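Local coordinates for protein trimeric intracellular cation channel type 1B.2 (Caenorhabditis elegans, PDB 5EIK) that forms a homotrimeric, PIP2-binding potassium channel and may supply counter-ion current during calcium release from intracellular stores, at residues 73-78 against 87-92; 79-84 against 142-147; 147-150 against 154-157. All coordinates share one frame; numbering follows the deposited sequence.

In the fold
All three contacts probably lie toward the lumenal ends of the transmembrane helices, within the TRIC channel fold. Contacts 1 and 2 share helix 72-81, their segments alternate along the chain, and their centres are 11 Å apart; the backbone joins them through a probable hydrogen bond from Glu83 N to Cys78 O. Contact 2 ties the end of that helix to helix 120-148, and contact 3, its centre 7 Å from that of contact 2, begins where 142-147 ends and turns into helix 153-165. Contacts 1 and 3 do not touch. The contacts thus tie together two connections, the loop after helix 72-81 and the turn between helices 120-148 and 153-165, beside the trimer interface and its bound lipid.

Contact 1 (73-78 against 87-92); sequences GSFLSC and SPLKQH
Where Ser74 of helix 72-81 faces Pro88 of the short 3-10 turn 87-90, the two CA atoms come within 6.3 Å, while Cys78, one helical turn on, lies opposite Ser87. Pro88 is the centre of the contact: its ring points at the helix and meets three side chains spaced along it. Ser74 touches it through CB rather than the hydroxyl, 3.6 Å from Pro88 CG. Phe75 brings the CD1 and CE1 side of its ring obliquely against the same proline, CD1 lying 3.9 Å from Pro88 CG. The far end of that ring serves a second neighbour, for Leu89 CD2 sits at the ring edge, near its plane, 4.2 Å from Phe75 CZ. With CG anti to its carbonyl carbon (chi1 -73°), Phe75 turns a side chain that starts off to one side so that its end swings in over the turn. Cys78 completes the row: SG lies 3.8 Å from Pro88 CD and equally far from Ser87 CB. The hydroxyl of Ser87 is engaged within its own loop, hydrogen-bonded to Pro84 O. Inside the turn, Lys90 N bonds to Ser87 O and Gln91 N to Pro88 O; Gln91 occupies the N-cap position of helix 92-107. Beyond the contact, Phe75 also touches a bound PIP2 molecule, and Leu89 packs on Leu158 of the second subunit. No hydrogen bond crosses between the segments, so the loop, probably lumenal, is held to the helix here by apolar fit, with a rigid proline ring set against carbon and sulfur.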
loop_
_atom_site.group_PDB
_atom_site.type_symbol
_atom_site.label_atom_id
_atom_site.label_comp_id
_atom_site.label_asym_id
_atom_site.label_seq_id
_atom_site.Cartn_x
_atom_site.Cartn_y
_atom_site.Cartn_z
ATOM N N GLY A 73 13.425 3.575 -3.782
ATOM C CA GLY A 73 13.761 4.324 -2.585
ATOM C C GLY A 73 13.039 5.652 -2.483
ATOM O O GLY A 73 12.613 6.048 -1.394
ATOM N N SER A 74 12.902 6.341 -3.612
ATOM C CA SER A 74 12.219 7.634 -3.632
ATOM C C SER A 74 10.706 7.479 -3.466
ATOM O O SER A 74 10.061 8.324 -2.842
ATOM C CB SER A 74 12.517 8.381 -4.934
ATOM O OG SER A 74 13.904 8.598 -5.080
ATOM N N PHE A 75 10.141 6.409 -4.022
ATOM C CA PHE A 75 8.708 6.190 -3.882
ATOM C C PHE A 75 8.380 5.853 -2.437
ATOM O O PHE A 75 7.425 6.387 -1.874
ATOM C CB PHE A 75 8.223 5.062 -4.793
ATOM C CG PHE A 75 8.181 5.431 -6.243
ATOM C CD1 PHE A 75 7.417 6.508 -6.679
ATOM C CD2 PHE A 75 8.894 4.694 -7.175
ATOM C CE1 PHE A 75 7.362 6.842 -8.030
ATOM C CE2 PHE A 75 8.848 5.016 -8.521
ATOM C CZ PHE A 75 8.081 6.092 -8.950
ATOM N N LEU A 76 9.174 4.979 -1.824
ATOM C CA LEU A 76 8.919 4.612 -0.440
ATOM C C LEU A 76 9.074 5.839 0.457
ATOM O O LEU A 76 8.271 6.075 1.366
ATOM C CB LEU A 76 9.885 3.516 0.004
ATOM C CG LEU A 76 9.610 2.934 1.394
ATOM C CD1 LEU A 76 8.128 2.597 1.526
ATOM C CD2 LEU A 76 10.469 1.687 1.600
ATOM N N SER A 77 10.111 6.623 0.188
ATOM C CA SER A 77 10.367 7.827 0.957
ATOM C C SER A 77 9.155 8.748 0.911
ATOM O O SER A 77 8.681 9.185 1.954
ATOM C CB SER A 77 11.606 8.555 0.415
ATOM O OG SER A 77 11.841 9.762 1.123
ATOM N N CYS A 78 8.644 9.035 -0.286
ATOM C CA CYS A 78 7.474 9.912 -0.408
ATOM C C CYS A 78 6.292 9.312 0.344
ATOM O O CYS A 78 5.541 10.019 1.023
ATOM C CB CYS A 78 7.097 10.124 -1.885
ATOM S SG CYS A 78 8.320 11.051 -2.862
ATOM N N SER A 87 5.756 12.181 -7.117
ATOM C CA SER A 87 6.875 13.135 -7.103
ATOM C C SER A 87 8.122 12.773 -7.908
ATOM O O SER A 87 8.558 13.540 -8.764
ATOM C CB SER A 87 7.303 13.437 -5.661
ATOM O OG SER A 87 6.253 14.041 -4.931
ATOM N N PRO A 88 8.721 11.606 -7.638
ATOM C CA PRO A 88 9.928 11.182 -8.359
ATOM C C PRO A 88 9.891 11.333 -9.881
ATOM O O PRO A 88 10.913 11.629 -10.498
ATOM C CB PRO A 88 10.081 9.730 -7.932
ATOM C CG PRO A 88 9.568 9.754 -6.522
ATOM C CD PRO A 88 8.314 10.583 -6.655
ATOM N N LEU A 89 8.718 11.131 -10.477
ATOM C CA LEU A 89 8.547 11.223 -11.927
ATOM C C LEU A 89 8.701 12.626 -12.488
ATOM O O LEU A 89 8.567 12.837 -13.691
ATOM C CB LEU A 89 7.181 10.680 -12.330
ATOM C CG LEU A 89 6.902 9.236 -11.924
ATOM C CD1 LEU A 89 5.527 8.850 -12.415
ATOM C CD2 LEU A 89 7.955 8.310 -12.506
ATOM N N LYS A 90 8.982 13.581 -11.614
ATOM C CA LYS A 90 9.152 14.964 -12.022
ATOM C C LYS A 90 10.627 15.282 -12.262
ATOM O O LYS A 90 10.995 16.420 -12.560
ATOM C CB LYS A 90 8.566 15.880 -10.953
ATOM C CG LYS A 90 7.055 15.713 -10.785
ATOM C CD LYS A 90 6.619 16.013 -9.355
ATOM C CE LYS A 90 7.061 17.401 -8.912
ATOM N NZ LYS A 90 7.045 17.546 -7.430
ATOM N N GLN A 91 11.470 14.269 -12.112
ATOM C CA GLN A 91 12.896 14.420 -12.351
ATOM C C GLN A 91 13.055 13.916 -13.776
ATOM O O GLN A 91 13.541 12.812 -14.008
ATOM C CB GLN A 91 13.699 13.539 -11.391
ATOM C CG GLN A 91 13.330 13.711 -9.924
ATOM C CD GLN A 91 13.648 15.097 -9.393
ATOM O OE1 GLN A 91 14.801 15.533 -9.408
ATOM N NE2 GLN A 91 12.623 15.798 -8.917
ATOM N N HIS A 92 12.613 14.737 -14.722
ATOM C CA HIS A 92 12.644 14.414 -16.139
ATOM C C HIS A 92 13.939 13.795 -16.630
ATOM O O HIS A 92 13.923 12.738 -17.257
ATOM C CB HIS A 92 12.298 15.664 -16.949
ATOM C CG HIS A 92 10.965 16.248 -16.593
ATOM N ND1 HIS A 92 10.718 16.852 -15.377
ATOM C CD2 HIS A 92 9.792 16.281 -17.270
ATOM C CE1 HIS A 92 9.454 17.228 -15.321
ATOM N NE2 HIS A 92 8.869 16.892 -16.457
#

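Contact 2 (79-84 against 142-147). With PT5 ([(2R)-1-octadecanoyloxy-3-[oxidanyl-[(1R,2R,3S,4R,5R,6S)-2,3,6-tris(oxidanyl)-4,5-diphosphonooxy-cyclohexyl]oxy-phospho ryl]oxy-propan-2-yl] (8Z)-icosa-5,8,11,14-tetraenoate), chain B.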
loop_
_atom_site.group_PDB
_atom_site.type_symbol
_atom_site.label_atom_id
_atom_site.label_comp_id
_atom_site.label_asym_id
_atom_site.label_seq_id
_atom_site.Cartn_x
_atom_site.Cartn_y
_atom_site.Cartn_z
ATOM N N PHE A 79 6.135 7.998 0.225
ATOM C CA PHE A 79 5.057 7.313 0.909
ATOM C C PHE A 79 5.134 7.564 2.422
ATOM O O PHE A 79 4.135 7.896 3.049
ATOM C CB PHE A 79 5.129 5.813 0.624
ATOM C CG PHE A 79 4.140 4.999 1.409
ATOM C CD1 PHE A 79 2.779 5.060 1.128
ATOM C CD2 PHE A 79 4.571 4.185 2.447
ATOM C CE1 PHE A 79 1.858 4.325 1.880
ATOM C CE2 PHE A 79 3.659 3.450 3.205
ATOM C CZ PHE A 79 2.303 3.520 2.919
ATOM N N LEU A 80 6.322 7.428 3.000
ATOM C CA LEU A 80 6.487 7.630 4.435
ATOM C C LEU A 80 6.248 9.065 4.890
ATOM O O LEU A 80 5.683 9.299 5.960
ATOM C CB LEU A 80 7.888 7.200 4.875
ATOM C CG LEU A 80 8.275 5.746 4.603
ATOM C CD1 LEU A 80 9.688 5.529 5.097
ATOM C CD2 LEU A 80 7.299 4.792 5.294
ATOM N N LEU A 81 6.671 10.026 4.079
ATOM C CA LEU A 81 6.523 11.434 4.427
ATOM C C LEU A 81 5.199 12.063 4.018
ATOM O O LEU A 81 4.945 13.224 4.318
ATOM C CB LEU A 81 7.684 12.228 3.828
ATOM C CG LEU A 81 9.043 11.776 4.370
ATOM C CD1 LEU A 81 10.164 12.455 3.598
ATOM C CD2 LEU A 81 9.131 12.088 5.863
ATOM N N GLY A 82 4.355 11.301 3.338
ATOM C CA GLY A 82 3.070 11.828 2.915
ATOM C C GLY A 82 3.158 12.783 1.735
ATOM O O GLY A 82 2.292 13.631 1.555
ATOM N N GLU A 83 4.211 12.654 0.936
ATOM C CA GLU A 83 4.388 13.505 -0.233
ATOM C C GLU A 83 3.753 12.745 -1.383
ATOM O O GLU A 83 3.603 11.529 -1.310
ATOM C CB GLU A 83 5.879 13.710 -0.528
ATOM C CG GLU A 83 6.718 14.027 0.695
ATOM C CD GLU A 83 8.212 14.089 0.386
ATOM O OE1 GLU A 83 8.702 13.202 -0.343
ATOM O OE2 GLU A 83 8.899 15.011 0.878
ATOM N N PRO A 84 3.358 13.446 -2.455
ATOM C CA PRO A 84 2.745 12.750 -3.594
ATOM C C PRO A 84 3.659 11.610 -4.044
ATOM O O PRO A 84 4.840 11.831 -4.303
ATOM C CB PRO A 84 2.620 13.856 -4.641
ATOM C CG PRO A 84 2.349 15.067 -3.789
ATOM C CD PRO A 84 3.364 14.904 -2.664
ATOM N N VAL A 142 18.421 11.233 4.816
ATOM C CA VAL A 142 18.563 11.697 6.187
ATOM C C VAL A 142 18.492 13.220 6.249
ATOM O O VAL A 142 17.794 13.789 7.093
ATOM C CB VAL A 142 19.899 11.207 6.791
ATOM C CG1 VAL A 142 20.171 11.902 8.107
ATOM C CG2 VAL A 142 19.838 9.700 7.006
ATOM N N LYS A 143 19.205 13.879 5.342
ATOM C CA LYS A 143 19.215 15.335 5.297
ATOM C C LYS A 143 17.812 15.874 5.040
ATOM O O LYS A 143 17.374 16.828 5.688
ATOM C CB LYS A 143 20.164 15.815 4.202
ATOM C CG LYS A 143 20.408 17.305 4.199
ATOM C CD LYS A 143 21.313 17.700 3.045
ATOM C CE LYS A 143 21.593 19.196 3.041
ATOM N NZ LYS A 143 22.504 19.586 1.931
ATOM N N HIS A 144 17.104 15.263 4.096
ATOM C CA HIS A 144 15.744 15.684 3.779
ATOM C C HIS A 144 14.850 15.560 5.019
ATOM O O HIS A 144 14.116 16.492 5.367
ATOM C CB HIS A 144 15.197 14.830 2.634
ATOM C CG HIS A 144 13.817 15.210 2.193
ATOM N ND1 HIS A 144 13.445 16.514 1.949
ATOM C CD2 HIS A 144 12.732 14.450 1.916
ATOM C CE1 HIS A 144 12.188 16.542 1.540
ATOM N NE2 HIS A 144 11.733 15.302 1.511
ATOM N N ALA A 145 14.928 14.415 5.695
ATOM C CA ALA A 145 14.121 14.187 6.888
ATOM C C ALA A 145 14.456 15.169 8.003
ATOM O O ALA A 145 13.565 15.624 8.720
ATOM C CB ALA A 145 14.307 12.760 7.387
ATOM N N VAL A 146 15.738 15.484 8.151
ATOM C CA VAL A 146 16.182 16.414 9.184
ATOM C C VAL A 146 15.599 17.807 8.970
ATOM O O VAL A 146 15.243 18.498 9.925
ATOM C CB VAL A 146 17.723 16.502 9.207
ATOM C CG1 VAL A 146 18.178 17.656 10.091
ATOM C CG2 VAL A 146 18.287 15.198 9.727
ATOM N N ARG A 147 15.497 18.209 7.710
ATOM C CA ARG A 147 14.953 19.512 7.371
ATOM C C ARG A 147 13.446 19.587 7.649
ATOM O O ARG A 147 12.923 20.655 7.961
ATOM C CB ARG A 147 15.245 19.817 5.903
ATOM C CG ARG A 147 14.752 21.173 5.420
ATOM C CD ARG A 147 15.393 21.534 4.084
ATOM N NE ARG A 147 15.151 20.518 3.063
ATOM C CZ ARG A 147 13.978 20.308 2.474
ATOM N NH1 ARG A 147 12.925 21.047 2.798
ATOM N NH2 ARG A 147 13.857 19.352 1.561
HETATM O O12 PT5 B . 15.744 -7.689 3.225
HETATM P P1 PT5 B . 14.647 -6.915 2.512
HETATM O O13 PT5 B . 14.371 -5.307 3.110
HETATM O O11 PT5 B . 13.164 -7.613 2.565
HETATM O O6 PT5 B . 16.130 -8.285 -0.831
HETATM O O1 PT5 B . 14.923 -6.661 0.978
HETATM C C1 PT5 B . 16.222 -6.304 0.493
HETATM C C6 PT5 B . 16.266 -6.864 -0.899
HETATM C C2 PT5 B . 16.472 -4.749 0.448
HETATM O O2 PT5 B . 15.426 -4.103 -0.303
HETATM C C3 PT5 B . 17.820 -4.434 -0.269
HETATM O O3 PT5 B . 17.936 -3.022 -0.383
HETATM C C4 PT5 B . 17.896 -5.038 -1.649
HETATM O O4 PT5 B . 19.193 -4.915 -2.148
HETATM P P4 PT5 B . 19.499 -3.974 -3.445
HETATM O O41 PT5 B . 18.601 -4.352 -4.733
HETATM O O42 PT5 B . 21.057 -4.088 -3.862
HETATM O O43 PT5 B . 19.182 -2.548 -3.079
HETATM C C5 PT5 B . 17.560 -6.542 -1.656
HETATM O O5 PT5 B . 17.404 -6.940 -3.018
HETATM P P5 PT5 B . 18.588 -7.889 -3.627
HETATM O O52 PT5 B . 19.887 -7.947 -2.708
HETATM O O51 PT5 B . 17.936 -9.415 -3.903
HETATM O O53 PT5 B . 18.795 -7.151 -5.105
HETATM C C7 PT5 B . 13.199 -4.550 2.696
HETATM C C8 PT5 B . 12.641 -3.870 3.960
HETATM C C9 PT5 B . 11.527 -4.679 4.698
HETATM O O16 PT5 B . 12.102 -2.545 3.577
HETATM C C10 PT5 B . 12.863 -1.464 3.919
HETATM O O17 PT5 B . 13.840 -1.093 3.291
HETATM O O18 PT5 B . 10.349 -3.792 4.935
HETATM C C11 PT5 B . 9.387 -4.047 5.968
HETATM O O19 PT5 B . 9.593 -4.711 7.025
HETATM C C12 PT5 B . 12.377 -0.738 5.174
HETATM C C13 PT5 B . 12.092 0.782 5.068
HETATM C C14 PT5 B . 11.669 1.360 6.438
HETATM C C15 PT5 B . 10.154 1.613 6.545
HETATM C C16 PT5 B . 9.750 2.395 7.829
HETATM C C17 PT5 B . 8.411 1.902 8.463
HETATM C C18 PT5 B . 7.500 3.042 8.926
HETATM C C19 PT5 B . 6.250 2.987 8.989
HETATM C C20 PT5 B . 5.035 2.811 8.063
HETATM C C21 PT5 B . 4.448 1.379 7.968
HETATM C C22 PT5 B . 3.449 1.216 6.806
HETATM C C23 PT5 B . 2.205 0.392 7.197
HETATM C C24 PT5 B . 0.878 1.079 6.808
HETATM C C31 PT5 B . 8.028 -3.411 5.663
HETATM C C32 PT5 B . 7.967 -1.908 6.060
HETATM C C33 PT5 B . 6.639 -1.211 5.638
HETATM C C34 PT5 B . 6.697 -0.489 4.267
HETATM C C35 PT5 B . 5.360 0.175 3.671
HETATM C C36 PT5 B . 4.583 -0.438 2.708
HETATM C C37 PT5 B . 3.051 -0.246 2.748
HETATM C C38 PT5 B . 2.630 -0.025 1.383
HETATM C C39 PT5 B . 1.902 -0.930 0.494
HETATM C C40 PT5 B . 2.580 -2.137 -0.075
HETATM C C25 PT5 B . 0.258 0.468 5.527
HETATM C C26 PT5 B . -0.926 1.290 4.993
HETATM C C41 PT5 B . 2.170 -3.510 0.472
HETATM C C42 PT5 B . 3.045 -4.648 -0.066
HETATM C C43 PT5 B . 4.251 -4.961 0.826
#
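Glu83 and His144 reach toward each other from opposite directions and meet in a hydrogen bond between the loop just after helix 72-81 and helix 120-148. His144 NE2 donates to Glu83 OE2 over 2.9 Å with an N-H...O angle of 163°. The oxygen lies at the edge of the imidazole, almost in its plane, and accepts the bond on its syn side, somewhat out of the carboxylate plane; the carboxylate is rotated 49° from the ring. CG of His144 stands anti to the backbone N (chi1 -178°), which carries the ring off its helix toward the glutamate. Leu81 passes the histidine in the opposite sense, and its CD1 comes obliquely to the ring, 3.7 Å from His144 CD2. One polar link is therefore flanked by an apolar methyl contact.

On another side of helix 72-81, Phe79 turns to the bound PIP2, its CE2 3.7 Å from acyl carbon C35, and Leu80 CD2 lies 4.0 Å from C18. The lipid headgroup is gripped well away from here, by Lys130 and Arg134. Phe79 also packs on Phe79 of the second subunit, placing this helix end at the trimer interface. Gly82, with positive phi, ends the helix in a Schellman motif; the chain then turns to present Glu83, so the pair is a His-carboxylate hydrogen bond joining a transmembrane helix to the loop just past a Schellman-terminated helix end.

Contact 3 (147-150 against 154-157); sequences RIYP and LVQI
The Tyr149 ring carries Ile148 CG2 on one face, 3.3 Å above the plane and offset toward the rim, while Val155 CG1 approaches obliquely, 4.2 Å from Tyr149 CD2. The other flat group is the carboxamide of Gln156, which addresses the backbone of the turn instead of the ring. Its NE2 donates to Tyr149 O over 2.9 Å with an N-H...O angle of 154°; the acceptor lies nearly in the amide plane, whereas the donor is tilted 22° out of the carbonyl plane. A second, weak bond runs from the same NE2 to Pro150 O at 3.2 Å. Beyond CG the glutamine chain is extended (chi2 163°), which carries the amide from helix 153-165 across to both carbonyls. Its other end, OE1, is hydrogen-bonded to His210, fixing which way round the amide sits. A leucine at Gln156 would probably leave Tyr149 O and His210 without these partners and let the turn shift more easily. The contact braces the tight connection between helices 120-148 and 153-165; Gln156 also packs against Thr206 of helix 194-209, and Val155 against Ile86 of the third subunit.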
loop_
_atom_site.group_PDB
_atom_site.type_symbol
_atom_site.label_atom_id
_atom_site.label_comp_id
_atom_site.label_asym_id
_atom_site.label_seq_id
_atom_site.Cartn_x
_atom_site.Cartn_y
_atom_site.Cartn_z
ATOM N N ARG A 147 15.497 18.209 7.710
ATOM C CA ARG A 147 14.953 19.512 7.371
ATOM C C ARG A 147 13.446 19.587 7.649
ATOM O O ARG A 147 12.923 20.655 7.961
ATOM C CB ARG A 147 15.245 19.817 5.903
ATOM C CG ARG A 147 14.752 21.173 5.420
ATOM C CD ARG A 147 15.393 21.534 4.084
ATOM N NE ARG A 147 15.151 20.518 3.063
ATOM C CZ ARG A 147 13.978 20.308 2.474
ATOM N NH1 ARG A 147 12.925 21.047 2.798
ATOM N NH2 ARG A 147 13.857 19.352 1.561
ATOM N N ILE A 148 12.749 18.460 7.554
ATOM C CA ILE A 148 11.307 18.460 7.800
ATOM C C ILE A 148 10.951 18.209 9.263
ATOM O O ILE A 148 10.098 18.897 9.819
ATOM C CB ILE A 148 10.586 17.404 6.941
ATOM C CG1 ILE A 148 10.870 17.648 5.460
ATOM C CG2 ILE A 148 9.088 17.495 7.157
ATOM C CD1 ILE A 148 10.211 16.632 4.544
ATOM N N TYR A 149 11.603 17.223 9.877
ATOM C CA TYR A 149 11.359 16.864 11.275
ATOM C C TYR A 149 12.667 16.898 12.059
ATOM O O TYR A 149 13.227 15.857 12.415
ATOM C CB TYR A 149 10.739 15.469 11.345
ATOM C CG TYR A 149 9.432 15.381 10.605
ATOM C CD1 TYR A 149 8.277 15.963 11.125
ATOM C CD2 TYR A 149 9.357 14.765 9.357
ATOM C CE1 TYR A 149 7.079 15.939 10.420
ATOM C CE2 TYR A 149 8.163 14.734 8.642
ATOM C CZ TYR A 149 7.029 15.326 9.178
ATOM O OH TYR A 149 5.851 15.324 8.467
ATOM N N PRO A 150 13.155 18.106 12.361
ATOM C CA PRO A 150 14.400 18.341 13.097
ATOM C C PRO A 150 14.662 17.506 14.352
ATOM O O PRO A 150 15.805 17.150 14.617
ATOM C CB PRO A 150 14.337 19.836 13.403
ATOM C CG PRO A 150 13.556 20.384 12.248
ATOM C CD PRO A 150 12.442 19.378 12.140
ATOM N N LEU A 154 14.185 9.006 14.924
ATOM C CA LEU A 154 13.686 7.762 14.370
ATOM C C LEU A 154 13.227 7.937 12.929
ATOM O O LEU A 154 13.604 7.161 12.060
ATOM C CB LEU A 154 12.542 7.244 15.228
ATOM C CG LEU A 154 12.192 5.771 15.040
ATOM C CD1 LEU A 154 13.465 4.937 15.039
ATOM C CD2 LEU A 154 11.258 5.338 16.162
ATOM N N VAL A 155 12.411 8.958 12.680
ATOM C CA VAL A 155 11.933 9.223 11.333
ATOM C C VAL A 155 13.123 9.433 10.388
ATOM O O VAL A 155 13.150 8.902 9.274
ATOM C CB VAL A 155 11.037 10.474 11.297
ATOM C CG1 VAL A 155 10.650 10.798 9.868
ATOM C CG2 VAL A 155 9.789 10.238 12.120
ATOM N N GLN A 156 14.104 10.204 10.846
ATOM C CA GLN A 156 15.293 10.482 10.063
ATOM C C GLN A 156 16.003 9.184 9.669
ATOM O O GLN A 156 16.424 9.013 8.526
ATOM C CB GLN A 156 16.230 11.376 10.865
ATOM C CG GLN A 156 15.684 12.782 11.091
ATOM C CD GLN A 156 16.406 13.513 12.208
ATOM O OE1 GLN A 156 17.496 13.110 12.616
ATOM N NE2 GLN A 156 15.810 14.588 12.702
ATOM N N ILE A 157 16.123 8.262 10.613
ATOM C CA ILE A 157 16.785 7.008 10.326
ATOM C C ILE A 157 15.974 6.168 9.339
ATOM O O ILE A 157 16.504 5.705 8.329
ATOM C CB ILE A 157 17.035 6.219 11.627
ATOM C CG1 ILE A 157 18.020 6.990 12.505
ATOM C CG2 ILE A 157 17.630 4.861 11.325
ATOM C CD1 ILE A 157 18.167 6.415 13.912
#